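Local coordinates for protein amidohydrolase (PDB 4F0L) that probably hydrolyses a C-N bond as a metal-dependent deaminase of the amidohydrolase family, with an iron(III) ion bound in the crystal, at residues 116-121 / 424-429; 168-173 / 223-228; 217-222 / 249-254; 312-317 / 355-360; 431-434 / 438-441. One frame throughout, in Å; residues are numbered along the deposited sequence. Where two conformers were deposited one is given.

Contact 1. Residues 116-121 / 424-429; sequences DMLEAG and CDVWVR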
# COMPACT_ATOMS: atom_id res chain seq x y z
N ASP B 116 -16.94 4.56 -2.43
CA ASP B 116 -15.58 4.03 -2.44
C ASP B 116 -15.35 3.05 -1.24
O ASP B 116 -14.82 1.94 -1.39
CB ASP B 116 -14.63 5.24 -2.36
CG ASP B 116 -13.39 5.08 -3.18
OD1 ASP B 116 -12.86 3.95 -3.14
OD2 ASP B 116 -12.91 6.10 -3.80
N MET B 117 -15.78 3.46 -0.04
CA MET B 117 -15.68 2.57 1.14
C MET B 117 -16.44 1.27 0.93
O MET B 117 -15.92 0.21 1.19
CB MET B 117 -16.22 3.26 2.39
CG MET B 117 -15.31 4.38 2.93
SD MET B 117 -16.02 5.10 4.42
CE MET B 117 -14.69 6.16 5.00
N LEU B 118 -17.68 1.36 0.45
CA LEU B 118 -18.49 0.16 0.19
C LEU B 118 -17.79 -0.76 -0.81
O LEU B 118 -17.70 -1.96 -0.58
CB LEU B 118 -19.91 0.51 -0.28
CG LEU B 118 -20.89 0.91 0.83
CD1 LEU B 118 -22.13 1.61 0.30
CD2 LEU B 118 -21.33 -0.36 1.61
N GLU B 119 -17.26 -0.19 -1.88
CA GLU B 119 -16.53 -0.97 -2.88
C GLU B 119 -15.23 -1.64 -2.32
O GLU B 119 -14.80 -2.68 -2.80
CB GLU B 119 -16.23 -0.13 -4.11
CG GLU B 119 -17.45 0.24 -4.95
CD GLU B 119 -17.08 0.98 -6.25
OE1 GLU B 119 -15.87 1.25 -6.44
OE2 GLU B 119 -18.00 1.25 -7.09
N ALA B 120 -14.70 -1.09 -1.25
CA ALA B 120 -13.56 -1.65 -0.58
C ALA B 120 -13.96 -2.67 0.51
O ALA B 120 -13.08 -3.25 1.14
CB ALA B 120 -12.73 -0.52 0.03
N GLY B 121 -15.26 -2.85 0.77
CA GLY B 121 -15.71 -3.87 1.72
C GLY B 121 -16.00 -3.32 3.12
O GLY B 121 -16.11 -4.10 4.08
N CYS B 424 -15.75 -8.51 -4.14
CA CYS B 424 -16.70 -8.81 -5.21
C CYS B 424 -18.08 -8.17 -4.90
O CYS B 424 -18.37 -7.07 -5.34
CB CYS B 424 -16.79 -10.31 -5.44
SG CYS B 424 -17.63 -10.73 -6.99
N ASP B 425 -18.88 -8.84 -4.07
CA ASP B 425 -20.18 -8.30 -3.65
C ASP B 425 -20.14 -7.80 -2.21
O ASP B 425 -19.37 -8.29 -1.38
CB ASP B 425 -21.27 -9.37 -3.81
CG ASP B 425 -21.47 -9.78 -5.26
OD1 ASP B 425 -20.92 -9.15 -6.17
OD2 ASP B 425 -22.21 -10.77 -5.51
N VAL B 426 -21.00 -6.84 -1.91
CA VAL B 426 -21.08 -6.30 -0.58
C VAL B 426 -22.54 -6.04 -0.26
O VAL B 426 -23.24 -5.41 -1.05
CB VAL B 426 -20.29 -4.98 -0.46
CG1 VAL B 426 -20.41 -4.44 0.96
CG2 VAL B 426 -18.81 -5.13 -0.91
N TRP B 427 -23.00 -6.56 0.88
CA TRP B 427 -24.34 -6.36 1.38
C TRP B 427 -24.32 -5.56 2.64
O TRP B 427 -23.50 -5.80 3.54
CB TRP B 427 -24.95 -7.67 1.74
CG TRP B 427 -25.17 -8.66 0.61
CD1 TRP B 427 -26.35 -8.96 -0.03
CD2 TRP B 427 -24.17 -9.54 -0.00
NE1 TRP B 427 -26.17 -9.95 -0.97
CE2 TRP B 427 -24.88 -10.33 -1.00
CE3 TRP B 427 -22.80 -9.72 0.16
CZ2 TRP B 427 -24.22 -11.26 -1.79
CZ3 TRP B 427 -22.17 -10.70 -0.59
CH2 TRP B 427 -22.86 -11.44 -1.56
N VAL B 428 -25.28 -4.63 2.74
CA VAL B 428 -25.55 -3.90 3.99
C VAL B 428 -27.06 -3.99 4.29
O VAL B 428 -27.89 -3.66 3.44
CB VAL B 428 -25.08 -2.43 3.90
CG1 VAL B 428 -25.54 -1.65 5.12
CG2 VAL B 428 -23.55 -2.36 3.74
N ARG B 429 -27.39 -4.47 5.48
CA ARG B 429 -28.78 -4.73 5.87
C ARG B 429 -29.45 -5.58 4.82
O ARG B 429 -30.61 -5.36 4.47
CB ARG B 429 -29.58 -3.45 6.16
CG ARG B 429 -28.93 -2.56 7.22
CD ARG B 429 -29.84 -1.43 7.69
NE ARG B 429 -30.23 -0.57 6.59
CZ ARG B 429 -29.45 0.38 6.07
NH1 ARG B 429 -28.22 0.62 6.56
NH2 ARG B 429 -29.89 1.10 5.03
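Leu118 meets Val426 and Val428 where the end of helix 103-119 lies on one face of the mixed sheet that contains strand 422-428; the helix closes there in a Schellman motif at Gly121. The contact is buried and apolar, with no hydrogen bond between the two segments. Both valines, two residues apart on the strand, direct their CB atoms at the helix. CD2 of Leu118 does the side-chain touching: it lies 3.7 Å from Val428 CG2 and 4.2 Å from Val426 CG1, and the Leu118 and Val428 side chains cross at about a right angle. Val434 of the next strand touches both Leu118 and Val426, and Thr123 of strand 122-129 reaches both valines, which widens the apolar patch. Gly121 has positive phi (98°), an angle at which a CB would press on the preceding carbonyl oxygen; its CA stands 4.3 Å from Val426 CG2. The Leu118 carbonyl takes the amide of Gly121 at 2.9 Å from N to O, one of the two bonds of the Schellman motif. Val426 has CG1 anti to the backbone N (chi1 180°), which places CG2 against this same carbonyl, 3.4 Å from Leu118 O.

Contact 2. Residues 168-173 / 223-228; sequences YAHSGF and PDELDS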
# COMPACT_ATOMS: atom_id res chain seq x y z
N TYR B 168 -15.94 20.85 19.74
CA TYR B 168 -14.68 21.59 19.54
C TYR B 168 -14.88 23.03 19.99
O TYR B 168 -15.78 23.71 19.51
CB TYR B 168 -14.34 21.58 18.05
CG TYR B 168 -12.93 21.94 17.63
CD1 TYR B 168 -12.35 23.15 17.97
CD2 TYR B 168 -12.20 21.07 16.84
CE1 TYR B 168 -11.06 23.47 17.56
CE2 TYR B 168 -10.93 21.39 16.44
CZ TYR B 168 -10.37 22.58 16.81
OH TYR B 168 -9.11 22.84 16.36
N ALA B 169 -14.06 23.51 20.91
CA ALA B 169 -14.23 24.87 21.44
C ALA B 169 -12.93 25.69 21.64
O ALA B 169 -13.02 26.87 21.90
CB ALA B 169 -14.99 24.81 22.76
N HIS B 170 -11.76 25.06 21.53
CA HIS B 170 -10.49 25.69 21.89
C HIS B 170 -9.35 25.29 21.00
O HIS B 170 -9.37 24.22 20.36
CB HIS B 170 -10.17 25.34 23.34
CG HIS B 170 -11.28 25.71 24.27
ND1 HIS B 170 -11.52 26.97 24.63
CD2 HIS B 170 -12.29 24.94 24.83
CE1 HIS B 170 -12.58 27.02 25.42
NE2 HIS B 170 -13.06 25.77 25.52
N SER B 171 -8.36 26.17 20.93
CA SER B 171 -7.22 25.98 20.07
C SER B 171 -5.98 25.48 20.83
O SER B 171 -4.93 25.38 20.25
CB SER B 171 -6.88 27.29 19.36
OG SER B 171 -6.43 28.24 20.33
N GLY B 172 -6.11 25.17 22.12
CA GLY B 172 -4.95 24.68 22.88
C GLY B 172 -5.26 24.28 24.30
O GLY B 172 -6.30 24.68 24.83
N PHE B 173 -4.34 23.52 24.94
CA PHE B 173 -4.50 23.08 26.34
C PHE B 173 -4.83 24.27 27.24
O PHE B 173 -4.38 25.39 26.99
CB PHE B 173 -3.23 22.34 26.88
CG PHE B 173 -3.07 20.95 26.34
CD1 PHE B 173 -3.86 19.92 26.82
CD2 PHE B 173 -2.20 20.70 25.32
CE1 PHE B 173 -3.75 18.64 26.29
CE2 PHE B 173 -2.07 19.43 24.79
CZ PHE B 173 -2.86 18.40 25.27
N PRO B 223 -11.65 20.15 30.50
CA PRO B 223 -12.19 19.06 31.33
C PRO B 223 -13.69 19.16 31.65
O PRO B 223 -14.39 18.17 31.58
CB PRO B 223 -11.33 19.12 32.60
CG PRO B 223 -10.02 19.63 32.10
CD PRO B 223 -10.39 20.68 31.07
N ASP B 224 -14.17 20.36 31.97
CA ASP B 224 -15.60 20.56 32.24
C ASP B 224 -16.46 20.30 31.01
O ASP B 224 -17.53 19.69 31.10
CB ASP B 224 -15.87 21.99 32.76
CG ASP B 224 -15.27 22.24 34.14
OD1 ASP B 224 -14.81 21.28 34.78
OD2 ASP B 224 -15.30 23.40 34.62
N GLU B 225 -16.00 20.76 29.86
CA GLU B 225 -16.75 20.56 28.63
C GLU B 225 -16.77 19.07 28.29
O GLU B 225 -17.77 18.55 27.81
CB GLU B 225 -16.15 21.34 27.49
CG GLU B 225 -16.22 22.87 27.63
CD GLU B 225 -15.21 23.59 26.73
OE1 GLU B 225 -14.34 22.91 26.11
OE2 GLU B 225 -15.28 24.83 26.67
N LEU B 226 -15.66 18.38 28.55
CA LEU B 226 -15.56 16.97 28.30
C LEU B 226 -16.58 16.20 29.13
O LEU B 226 -17.25 15.28 28.61
CB LEU B 226 -14.14 16.49 28.58
CG LEU B 226 -13.76 15.06 28.28
CD1 LEU B 226 -13.95 14.82 26.79
CD2 LEU B 226 -12.33 14.78 28.71
N ASP B 227 -16.72 16.58 30.40
CA ASP B 227 -17.75 15.98 31.25
C ASP B 227 -19.15 16.15 30.68
O ASP B 227 -19.90 15.17 30.60
CB ASP B 227 -17.73 16.56 32.67
CG ASP B 227 -16.52 16.14 33.48
OD1 ASP B 227 -15.94 15.07 33.19
OD2 ASP B 227 -16.16 16.88 34.42
N SER B 228 -19.52 17.36 30.30
CA SER B 228 -20.85 17.62 29.76
C SER B 228 -21.14 16.83 28.49
O SER B 228 -22.19 16.22 28.37
CB SER B 228 -21.02 19.08 29.43
OG SER B 228 -20.73 19.85 30.56
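The imidazole of His170 and the carboxylate of Glu225 meet edge to edge, their planes only 13° apart, with CD of Glu225 at the ring edge and in its plane. His170 NE2 donates to Glu225 OE2 across 2.7 Å, with 168° at the hydrogen. The acceptor sits almost exactly in the ring plane, and OE2 is met through its syn lone pair, on the side of the other oxygen. The two side chains approach from opposite directions, Glu225 stretched out beyond CG (chi2 160°) so that the carboxylate reaches across from the helix. Ala169 CB lies 3.9 Å from both oxygens of Glu225. Each partner has a second bond. Glu225 OE1 takes the amide of Thr222, whose OG1 caps Glu225 N: a capping box, so Glu225 serves both the helix start and His170. His170 ND1 faces the Ala176 carbonyl and NE2 the carboxylate, both acceptors, which fixes the ring and would be expected to favour its protonated form. This His-carboxylate hydrogen bond lies at the surface, away from the metal site. It ties the loop after strand 160-167 to the first turn of helix 223-229, whose Leu226 packs on helix 260-267, while Phe173 of the loop reaches helix 246-256.

Contact 3. Residues 217-222 / 249-254; sequences SLRAVT and VEDCIA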
# COMPACT_ATOMS: atom_id res chain seq x y z
N SER B 217 -10.43 16.52 20.81
CA SER B 217 -9.11 16.18 21.35
C SER B 217 -8.98 16.89 22.68
O SER B 217 -9.80 17.77 23.01
CB SER B 217 -8.00 16.68 20.44
OG SER B 217 -8.01 18.09 20.42
N LEU B 218 -7.93 16.56 23.41
CA LEU B 218 -7.73 17.19 24.70
C LEU B 218 -7.39 18.68 24.58
O LEU B 218 -7.68 19.44 25.49
CB LEU B 218 -6.66 16.45 25.51
CG LEU B 218 -7.05 15.01 25.89
CD1 LEU B 218 -5.88 14.32 26.58
CD2 LEU B 218 -8.32 14.95 26.74
N ARG B 219 -6.80 19.07 23.45
CA ARG B 219 -6.49 20.49 23.20
C ARG B 219 -7.74 21.30 22.99
O ARG B 219 -7.79 22.49 23.33
CB ARG B 219 -5.71 20.67 21.88
CG ARG B 219 -4.28 20.20 21.87
CD ARG B 219 -3.62 20.80 20.64
NE ARG B 219 -2.34 20.12 20.43
CZ ARG B 219 -1.18 20.50 20.96
NH1 ARG B 219 -1.07 21.63 21.68
NH2 ARG B 219 -0.11 19.77 20.73
N ALA B 220 -8.71 20.68 22.35
CA ALA B 220 -9.83 21.39 21.78
C ALA B 220 -10.98 21.51 22.77
O ALA B 220 -11.93 22.24 22.53
CB ALA B 220 -10.27 20.76 20.47
N VAL B 221 -10.86 20.82 23.91
CA VAL B 221 -11.96 20.73 24.86
C VAL B 221 -11.38 20.87 26.25
O VAL B 221 -10.30 20.33 26.51
CB VAL B 221 -12.68 19.36 24.70
CG1 VAL B 221 -13.89 19.28 25.61
CG2 VAL B 221 -13.11 19.10 23.25
N THR B 222 -12.07 21.59 27.14
CA THR B 222 -11.67 21.66 28.55
C THR B 222 -12.21 20.44 29.31
O THR B 222 -13.15 19.79 28.84
CB THR B 222 -12.20 22.93 29.28
OG1 THR B 222 -13.61 22.82 29.47
CG2 THR B 222 -11.92 24.22 28.51
N VAL B 249 1.87 15.18 23.10
CA VAL B 249 2.34 14.53 24.33
C VAL B 249 3.18 15.51 25.16
O VAL B 249 2.92 15.66 26.36
CB VAL B 249 3.15 13.27 24.01
CG1 VAL B 249 3.87 12.72 25.25
CG2 VAL B 249 2.27 12.21 23.36
N GLU B 250 4.11 16.20 24.50
CA GLU B 250 4.96 17.19 25.16
C GLU B 250 4.09 18.34 25.75
O GLU B 250 4.25 18.71 26.91
CB GLU B 250 5.99 17.80 24.15
CG GLU B 250 6.97 16.90 23.39
CD GLU B 250 7.90 16.08 24.27
OE1 GLU B 250 7.42 15.43 25.23
OE2 GLU B 250 9.12 16.07 23.97
N ASP B 251 3.16 18.88 24.95
CA ASP B 251 2.31 19.96 25.41
C ASP B 251 1.42 19.50 26.56
O ASP B 251 1.18 20.27 27.50
CB ASP B 251 1.45 20.52 24.26
CG ASP B 251 2.27 21.25 23.21
OD1 ASP B 251 3.42 21.62 23.50
OD2 ASP B 251 1.78 21.43 22.08
N CYS B 252 0.91 18.27 26.47
CA CYS B 252 0.02 17.74 27.51
C CYS B 252 0.79 17.62 28.82
O CYS B 252 0.29 18.03 29.87
CB CYS B 252 -0.58 16.39 27.15
SG CYS B 252 -1.86 15.91 28.35
N ILE B 253 2.02 17.12 28.73
CA ILE B 253 2.89 17.03 29.90
C ILE B 253 3.14 18.42 30.49
O ILE B 253 3.03 18.60 31.71
CB ILE B 253 4.24 16.36 29.56
CG1 ILE B 253 4.04 14.85 29.37
CG2 ILE B 253 5.27 16.63 30.67
CD1 ILE B 253 5.24 14.14 28.76
N ALA B 254 3.44 19.40 29.64
CA ALA B 254 3.70 20.75 30.16
C ALA B 254 2.47 21.32 30.89
O ALA B 254 2.60 22.01 31.89
CB ALA B 254 4.15 21.69 29.03
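Asp251 OD2 is gripped by both terminal nitrogens of Arg219, NH1 and NH2, each 2.9 Å away and closing end-on around this one oxygen in a salt bridge. The oxygen lies in the guanidinium plane, at its edge. On the aspartate side the fit is less regular, because OD2 is approached on its anti side and the guanidinium and carboxylate planes stand 83° apart. The two nitrogens therefore come to OD2 from opposite faces of the carboxylate. Sharing an acceptor bends both bonds, with 143° at the NH1 hydrogen and 146° at the NH2 hydrogen. Arg219 gets there by a chain extended from CG to NE, whereas Asp251 points its CB at the loop from helix 246-256. At the root of the arginine, Ser217 OG accepts the amide of Ala220 at 3.3 Å from N to O, an ST motif in the loop after strand 210-215. Phe173 touches both Arg219 and Asp251, covering part of the bridge. The Arg219 side chain is about 9 Å from that of the iron ligand His241 and about 13 Å from the iron. A single oxygen thus takes two charge-assisted, bent hydrogen bonds, and the guanidinium would be expected to keep Asp251 ionised.

Contact 4. Residues 312-317 / 355-360; sequences FNATEF and NVLAAN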
# COMPACT_ATOMS: atom_id res chain seq x y z
N PHE B 312 2.11 2.63 16.13
CA PHE B 312 1.32 2.19 17.31
C PHE B 312 2.01 1.03 18.06
O PHE B 312 2.66 0.17 17.44
CB PHE B 312 -0.07 1.74 16.83
CG PHE B 312 -1.02 1.37 17.92
CD1 PHE B 312 -1.57 2.34 18.75
CD2 PHE B 312 -1.42 0.04 18.09
CE1 PHE B 312 -2.47 1.99 19.74
CE2 PHE B 312 -2.32 -0.32 19.08
CZ PHE B 312 -2.84 0.66 19.93
N ASN B 313 1.76 0.97 19.38
CA ASN B 313 2.31 -0.08 20.25
C ASN B 313 1.46 -1.34 20.15
O ASN B 313 0.85 -1.79 21.13
CB ASN B 313 2.33 0.35 21.72
CG ASN B 313 3.32 1.45 21.97
OD1 ASN B 313 4.14 1.74 21.12
ND2 ASN B 313 3.22 2.09 23.14
N ALA B 314 1.43 -1.91 18.95
CA ALA B 314 0.44 -2.92 18.58
C ALA B 314 0.58 -4.27 19.32
O ALA B 314 -0.43 -4.83 19.77
CB ALA B 314 0.48 -3.13 17.05
N THR B 315 1.80 -4.78 19.47
CA THR B 315 1.97 -6.09 20.15
C THR B 315 1.66 -5.99 21.64
O THR B 315 0.91 -6.81 22.17
CB THR B 315 3.37 -6.69 19.91
OG1 THR B 315 4.36 -5.79 20.40
CG2 THR B 315 3.60 -6.91 18.44
N GLU B 316 2.16 -4.93 22.29
CA GLU B 316 1.87 -4.68 23.71
C GLU B 316 0.36 -4.51 23.90
O GLU B 316 -0.23 -5.11 24.81
CB GLU B 316 2.65 -3.47 24.26
N PHE B 317 -0.28 -3.74 23.02
CA PHE B 317 -1.72 -3.51 23.15
C PHE B 317 -2.52 -4.83 23.03
O PHE B 317 -3.38 -5.13 23.89
CB PHE B 317 -2.18 -2.47 22.15
CG PHE B 317 -3.61 -2.04 22.33
CD1 PHE B 317 -4.01 -1.38 23.48
CD2 PHE B 317 -4.55 -2.33 21.36
CE1 PHE B 317 -5.34 -1.00 23.65
CE2 PHE B 317 -5.86 -1.94 21.52
CZ PHE B 317 -6.26 -1.28 22.66
N ASN B 355 5.48 -11.21 10.57
CA ASN B 355 4.25 -11.74 11.18
C ASN B 355 4.12 -11.34 12.64
O ASN B 355 3.93 -12.17 13.52
CB ASN B 355 4.23 -13.25 10.95
CG ASN B 355 4.20 -13.57 9.47
OD1 ASN B 355 3.33 -13.03 8.75
ND2 ASN B 355 5.15 -14.40 8.99
N VAL B 356 4.27 -10.04 12.87
CA VAL B 356 4.29 -9.47 14.18
C VAL B 356 2.93 -9.52 14.84
O VAL B 356 2.83 -9.82 16.03
CB VAL B 356 4.79 -8.01 14.16
CG1 VAL B 356 4.68 -7.40 15.59
CG2 VAL B 356 6.22 -7.98 13.60
N LEU B 357 1.88 -9.21 14.07
CA LEU B 357 0.54 -9.11 14.63
C LEU B 357 -0.31 -10.37 14.44
O LEU B 357 -1.49 -10.39 14.78
CB LEU B 357 -0.16 -7.84 14.12
CG LEU B 357 0.63 -6.53 14.42
CD1 LEU B 357 -0.14 -5.28 13.95
CD2 LEU B 357 1.05 -6.43 15.90
N ALA B 358 0.30 -11.45 13.95
CA ALA B 358 -0.35 -12.77 14.01
C ALA B 358 -0.65 -13.16 15.48
O ALA B 358 0.02 -12.70 16.40
CB ALA B 358 0.52 -13.83 13.32
N ALA B 359 -1.67 -13.99 15.68
CA ALA B 359 -2.06 -14.48 17.03
C ALA B 359 -1.66 -15.94 17.12
O ALA B 359 -2.04 -16.73 16.26
CB ALA B 359 -3.57 -14.35 17.26
N ASN B 360 -0.93 -16.31 18.16
CA ASN B 360 -0.36 -17.66 18.28
C ASN B 360 0.61 -17.86 17.11
O ASN B 360 1.41 -16.96 16.79
CB ASN B 360 -1.47 -18.72 18.28
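Leu357 and Thr315 have the most surface buried here, followed by Ala314, and the three meet without a hydrogen bond between their segments. Leu357 CD2 is the central methyl: it lies 3.5 Å from Ala314 CB and 3.6 Å from Thr315 CG2, so that one branch of the leucine covers two successive residues in the first turn of helix 314-319. The other branch, CD1, reaches Ala314 CB alone of the pair, at 3.8 Å. The CB of Ala314 points at the loop, whereas the leucine gets across by its length, CG lying beside its own backbone N and anti to the carbonyl carbon (chi1 -56°). Thr315 crosses Leu357 at about a right angle. Its OG1 occupies the place between backbone N and carbonyl carbon (chi1 59°), and this puts CG2, not the hydroxyl, anti to the carbonyl carbon and against the leucine. The carboxylate of Glu344, on helix 336-351, accepts the amides of Val356 and Leu357, one on each oxygen. A formic acid molecule, probably from the crystallisation liquor, lies about 4 Å from the Leu357 side chain. The contact thus joins the start of helix 314-319 to the loop between helices 336-351 and 364-379: Gln347 touches Ala314, Val356 and Leu357, while Leu368 of helix 364-379 packs on Leu357.

Contact 5. Residues 431-434 / 438-441; sequences VKQV and RHRL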
# COMPACT_ATOMS: atom_id res chain seq x y z
N VAL B 431 -29.01 -5.70 1.71
CA VAL B 431 -29.15 -5.12 0.35
C VAL B 431 -27.80 -5.15 -0.35
O VAL B 431 -26.82 -4.64 0.18
CB VAL B 431 -29.67 -3.66 0.38
CG1 VAL B 431 -29.73 -3.07 -1.05
CG2 VAL B 431 -31.03 -3.59 1.09
N LYS B 432 -27.74 -5.75 -1.54
CA LYS B 432 -26.47 -5.84 -2.27
C LYS B 432 -26.11 -4.50 -2.86
O LYS B 432 -26.70 -4.10 -3.84
CB LYS B 432 -26.51 -6.90 -3.39
CG LYS B 432 -25.12 -7.16 -3.96
CD LYS B 432 -25.12 -8.08 -5.16
CE LYS B 432 -25.30 -9.52 -4.77
NZ LYS B 432 -25.21 -10.43 -5.94
N GLN B 433 -25.17 -3.78 -2.23
CA GLN B 433 -24.83 -2.46 -2.70
C GLN B 433 -23.73 -2.51 -3.77
O GLN B 433 -23.72 -1.65 -4.64
CB GLN B 433 -24.42 -1.53 -1.56
CG GLN B 433 -25.53 -1.24 -0.56
CD GLN B 433 -26.64 -0.37 -1.15
OE1 GLN B 433 -26.49 0.13 -2.27
NE2 GLN B 433 -27.76 -0.22 -0.44
N VAL B 434 -22.87 -3.52 -3.72
CA VAL B 434 -21.73 -3.64 -4.61
C VAL B 434 -21.81 -4.99 -5.30
O VAL B 434 -22.04 -6.01 -4.64
CB VAL B 434 -20.40 -3.50 -3.83
CG1 VAL B 434 -19.19 -3.72 -4.78
CG2 VAL B 434 -20.35 -2.14 -3.12
N ARG B 438 -18.36 -3.18 -8.18
CA ARG B 438 -19.00 -1.93 -8.58
C ARG B 438 -20.27 -1.63 -7.75
O ARG B 438 -21.20 -2.42 -7.70
CB ARG B 438 -19.36 -2.02 -10.06
CG ARG B 438 -20.12 -0.82 -10.59
CD ARG B 438 -20.54 -1.02 -12.06
NE ARG B 438 -19.46 -0.69 -12.96
CZ ARG B 438 -19.16 0.54 -13.37
NH1 ARG B 438 -19.87 1.58 -13.00
NH2 ARG B 438 -18.13 0.72 -14.19
N HIS B 439 -20.29 -0.46 -7.13
CA HIS B 439 -21.48 0.05 -6.48
C HIS B 439 -22.50 0.42 -7.49
O HIS B 439 -22.19 1.05 -8.50
CB HIS B 439 -21.14 1.28 -5.64
CG HIS B 439 -22.25 1.72 -4.67
ND1 HIS B 439 -23.34 2.42 -5.09
CD2 HIS B 439 -22.38 1.57 -3.30
CE1 HIS B 439 -24.12 2.69 -4.04
NE2 HIS B 439 -23.54 2.17 -2.94
N ARG B 440 -23.74 0.08 -7.18
CA ARG B 440 -24.85 0.35 -8.07
C ARG B 440 -25.00 1.84 -8.49
O ARG B 440 -25.56 2.09 -9.51
CB ARG B 440 -26.16 -0.18 -7.44
CG ARG B 440 -26.46 0.40 -6.08
CD ARG B 440 -27.76 -0.14 -5.48
NE ARG B 440 -28.78 0.91 -5.43
CZ ARG B 440 -28.75 1.97 -4.60
NH1 ARG B 440 -29.73 2.84 -4.68
NH2 ARG B 440 -27.77 2.17 -3.68
N LEU B 441 -24.50 2.79 -7.71
CA LEU B 441 -24.55 4.24 -8.04
C LEU B 441 -23.16 4.92 -8.29
O LEU B 441 -23.02 6.16 -8.21
CB LEU B 441 -25.25 4.96 -6.87
CG LEU B 441 -26.73 4.71 -6.54
CD1 LEU B 441 -27.24 5.67 -5.44
CD2 LEU B 441 -27.59 4.82 -7.78
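Gln433 and Arg440 are joined by two hydrogen bonds, one through the backbone and one through the side chains. Arg440 N donates to Gln433 O at 3.1 Å, and Arg440 NH2 donates to Gln433 OE1 at 2.8 Å. The second bond is more bent, 135° at the hydrogen: it falls on a lone pair in the plane of the amide, but OE1 is tilted 29° from the guanidinium plane. The two side chains run side by side in the same direction, the glutamine bent at chi2 (-69°) and the arginine at chi3. NH2 also has a weak bond to the Thr156 carbonyl. These bonds belong to a tight beta hairpin at the edge of the large mixed sheet, where strand 431-435 turns back into the short strand 438-439. Val434 and His439 form an antiparallel non-hydrogen-bonded pair. Two CA-H...O contacts accompany it, His439 CA to Gln433 O and Val434 CA to Arg438 O, each 3.4 Å. On the other side of strand 431-435, Gln433 and Val434 both face Val426 in a classic beta bulge. Packing at the ring is through Val434 CG2, 4.2 Å from His439 CD2, and Gln433 O, over one face of the imidazole. Both ring nitrogens of His439 are engaged, ND1 accepting the amide of Leu441 at 2.9 Å and NE2 bonding to the Ala157 carbonyl, which fixes the ring's rotation.

Overall arrangement
Contacts 1 and 5 have centres 7 Å apart: strands 422-428 and 431-435 are neighbours in the same sheet, joined by Val426 O to Gln433 N at 2.8 Å, and Glu119 OE2 of contact 1 takes the amide His439 N of contact 5 at 2.9 Å. Contacts 2 and 3 form a second cluster, centres 10 Å apart, where Ala169 N lies 3.0 Å from Ala220 O and their segments alternate along the chain. The clusters lie on opposite sides of the chain's centre, with contacts 1 and 3 about 37 Å apart between centres. Contact 4 stands alone, its nearest atoms about 10 Å from contact 3, whose Arg219 side chain comes within about 13 Å of the iron.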